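Local coordinates for putative lipoprotein (Bacteroides fragilis, PDB 3NQI) that is of unknown function but, as a putative lipoprotein, is probably held at the bacterial membrane and may bind lipid, at residues Ile159-Ile165 and Tyr203-Gln209. Sequence-based numbering, arbitrary orientation.
Sequences IKSGDTI and YTLKSGQ. With CD (cadmium ion), chain E.
Across this contact Gly162 N donates to Ser207 O at 2.8 Å and a nearly straight 164°, joining a type II beta turn, Lys160 to Asp163, to the C-terminal end of helix 197-207. The turn lies in the loop between strands 148-155 and 165-174. Positive phi at Gly162 suits the third position of such a turn. Gly162 N lies in the carbonyl plane of Ser207, on a lone pair. Gly162 O is used as well: Gln209 NE2 donates to it at 2.9 Å, from above the carbonyl plane. The Gln209 chain bends at chi2 (-88°), and Gly162 O lies close to the plane of its amide; Thr164 CG2 is beside NE2. Tyr203 OH donates to Asp163 O at 2.7 Å, with that oxygen at the ring edge. At the start of the turn, Lys160 O accepts from Asp163 N and takes a CA-H...O contact from Ser207.

Ile159 CG2 meets Lys206 CB at 3.7 Å, and Ile159 CD1 packs on Tyr203 CA. Lys206 then turns its amine away. On the helix, Ser207 OG donates to Tyr203 O and sits above one face of the Tyr203 ring, toward its rim. The same OG accepts from Gln209 N, an ST turn that ties the exit of the helix to its last turn.

On the loop, in the conformer given, Asp163 OD1 accepts from Ile165 N in an Asx turn and OD2 binds a cadmium ion. Tyr203 OH grips the backbone of Asp163, not its metal-binding carboxylate. The cadmium ion is bound by Asp163 OD2 at 2.2 Å, Ile165 O at 2.3 Å and three waters, one of which lies in the plane of the Tyr203 ring at its edge.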
loop_
_atom_site.group_PDB
_atom_site.type_symbol
_atom_site.label_atom_id
_atom_site.label_comp_id
_atom_site.label_asym_id
_atom_site.label_seq_id
_atom_site.Cartn_x
_atom_site.Cartn_y
_atom_site.Cartn_z
ATOM N N ILE A 159 -21.904 -5.656 3.218
ATOM C CA ILE A 159 -22.236 -4.288 3.646
ATOM C C ILE A 159 -23.723 -4.173 3.855
ATOM O O ILE A 159 -24.506 -4.284 2.920
ATOM C CB ILE A 159 -21.771 -3.217 2.656
ATOM C CG1 ILE A 159 -20.298 -3.430 2.266
ATOM C CG2 ILE A 159 -21.996 -1.816 3.262
ATOM C CD1 ILE A 159 -19.855 -2.566 1.060
ATOM N N LYS A 160 -24.120 -3.926 5.092
ATOM C CA LYS A 160 -25.524 -3.746 5.404
ATOM C C LYS A 160 -25.924 -2.284 5.626
ATOM O O LYS A 160 -25.110 -1.430 5.902
ATOM C CB LYS A 160 -25.873 -4.592 6.621
ATOM C CG LYS A 160 -26.188 -6.081 6.255
ATOM C CD LYS A 160 -24.962 -6.919 5.970
ATOM C CE LYS A 160 -25.295 -8.325 5.365
ATOM N NZ LYS A 160 -24.276 -9.397 5.730
ATOM N N SER A 161 -27.211 -2.033 5.528
ATOM C CA SER A 161 -27.784 -0.725 5.759
ATOM C C SER A 161 -27.356 -0.194 7.128
ATOM O O SER A 161 -27.452 -0.911 8.105
ATOM C CB SER A 161 -29.290 -0.846 5.684
ATOM O OG SER A 161 -29.895 0.404 5.776
ATOM N N GLY A 162 -26.843 1.032 7.175
ATOM C CA GLY A 162 -26.312 1.649 8.404
ATOM C C GLY A 162 -24.859 1.374 8.807
ATOM O O GLY A 162 -24.316 2.105 9.641
ATOM N N ASP A 163 -24.226 0.354 8.216
ATOM C CA ASP A 163 -22.864 -0.035 8.583
ATOM C C ASP A 163 -21.940 1.192 8.621
ATOM O O ASP A 163 -21.871 1.949 7.646
ATOM C CB ASP A 163 -22.403 -1.026 7.542
ATOM C CG ASP A 163 -21.133 -1.728 7.890
ATOM O OD1 ASP A 163 -20.541 -1.622 9.018
ATOM O OD2 ASP A 163 -20.746 -2.432 6.950
ATOM N N THR A 164 -21.261 1.401 9.757
ATOM C CA THR A 164 -20.283 2.492 9.906
ATOM C C THR A 164 -18.798 2.050 9.726
ATOM O O THR A 164 -17.891 2.856 9.891
ATOM C CB THR A 164 -20.403 3.171 11.279
ATOM O OG1 THR A 164 -20.146 2.208 12.309
ATOM C CG2 THR A 164 -21.806 3.766 11.474
ATOM N N ILE A 165 -18.561 0.765 9.455
ATOM C CA ILE A 165 -17.206 0.204 9.381
ATOM C C ILE A 165 -17.025 -0.365 8.014
ATOM O O ILE A 165 -17.847 -1.142 7.574
ATOM C CB ILE A 165 -16.981 -0.900 10.444
ATOM C CG1 ILE A 165 -17.128 -0.305 11.849
ATOM C CG2 ILE A 165 -15.576 -1.550 10.277
ATOM C CD1 ILE A 165 -16.939 -1.367 12.963
ATOM N N TYR A 203 -19.638 1.317 -0.901
ATOM C CA TYR A 203 -19.934 1.270 0.503
ATOM C C TYR A 203 -21.067 2.257 0.864
ATOM O O TYR A 203 -22.003 1.954 1.621
ATOM C CB TYR A 203 -18.663 1.602 1.306
ATOM C CG TYR A 203 -18.996 2.099 2.673
ATOM C CD1 TYR A 203 -19.297 1.203 3.714
ATOM C CD2 TYR A 203 -19.128 3.467 2.921
ATOM C CE1 TYR A 203 -19.665 1.687 4.951
ATOM C CE2 TYR A 203 -19.488 3.945 4.149
ATOM C CZ TYR A 203 -19.739 3.063 5.177
ATOM O OH TYR A 203 -20.129 3.555 6.432
ATOM N N THR A 204 -20.984 3.466 0.315
ATOM C CA THR A 204 -22.054 4.438 0.470
ATOM C C THR A 204 -23.389 3.968 -0.090
ATOM O O THR A 204 -24.440 4.181 0.535
ATOM C CB THR A 204 -21.657 5.837 -0.134
ATOM O OG1 THR A 204 -20.686 6.421 0.739
ATOM C CG2 THR A 204 -22.868 6.760 -0.270
ATOM N N LEU A 205 -23.377 3.387 -1.279
ATOM C CA LEU A 205 -24.620 2.942 -1.885
ATOM C C LEU A 205 -25.285 1.815 -1.079
ATOM O O LEU A 205 -26.496 1.819 -0.958
ATOM C CB LEU A 205 -24.437 2.500 -3.319
ATOM C CG LEU A 205 -24.201 3.655 -4.285
ATOM C CD1 LEU A 205 -23.737 3.062 -5.577
ATOM C CD2 LEU A 205 -25.429 4.533 -4.462
ATOM N N LYS A 206 -24.503 0.908 -0.501
ATOM C CA LYS A 206 -25.075 -0.240 0.245
ATOM C C LYS A 206 -25.406 0.112 1.693
ATOM O O LYS A 206 -26.365 -0.374 2.226
ATOM C CB LYS A 206 -24.108 -1.423 0.247
ATOM C CG LYS A 206 -23.605 -1.903 -1.091
ATOM C CD LYS A 206 -24.626 -2.621 -1.907
ATOM C CE LYS A 206 -23.906 -3.387 -3.037
ATOM N NZ LYS A 206 -24.822 -3.927 -4.091
ATOM N N SER A 207 -24.606 0.962 2.338
ATOM C CA SER A 207 -24.843 1.338 3.718
ATOM C C SER A 207 -25.775 2.556 3.932
ATOM O O SER A 207 -26.370 2.715 5.017
ATOM C CB SER A 207 -23.516 1.623 4.414
ATOM O OG SER A 207 -22.953 2.820 3.917
ATOM N N GLY A 208 -25.857 3.429 2.925
ATOM C CA GLY A 208 -26.549 4.689 3.046
ATOM C C GLY A 208 -25.735 5.724 3.806
ATOM O O GLY A 208 -26.218 6.815 4.025
ATOM N N GLN A 209 -24.522 5.400 4.238
ATOM C CA GLN A 209 -23.706 6.350 4.988
ATOM C C GLN A 209 -22.810 7.170 4.036
ATOM O O GLN A 209 -22.295 6.624 3.077
ATOM C CB GLN A 209 -22.869 5.597 6.019
ATOM C CG GLN A 209 -23.663 4.808 7.064
ATOM C CD GLN A 209 -24.032 5.656 8.305
ATOM O OE1 GLN A 209 -23.953 6.851 8.286
ATOM N NE2 GLN A 209 -24.410 5.008 9.367
HETATM CD CD CD E . -18.801 -3.229 7.446
HETATM O O HOH W 1 -17.511 -3.746 5.093
HETATM O O HOH W 2 -17.730 -4.419 9.567
HETATM O O HOH W 3 -19.670 -2.195 5.459
#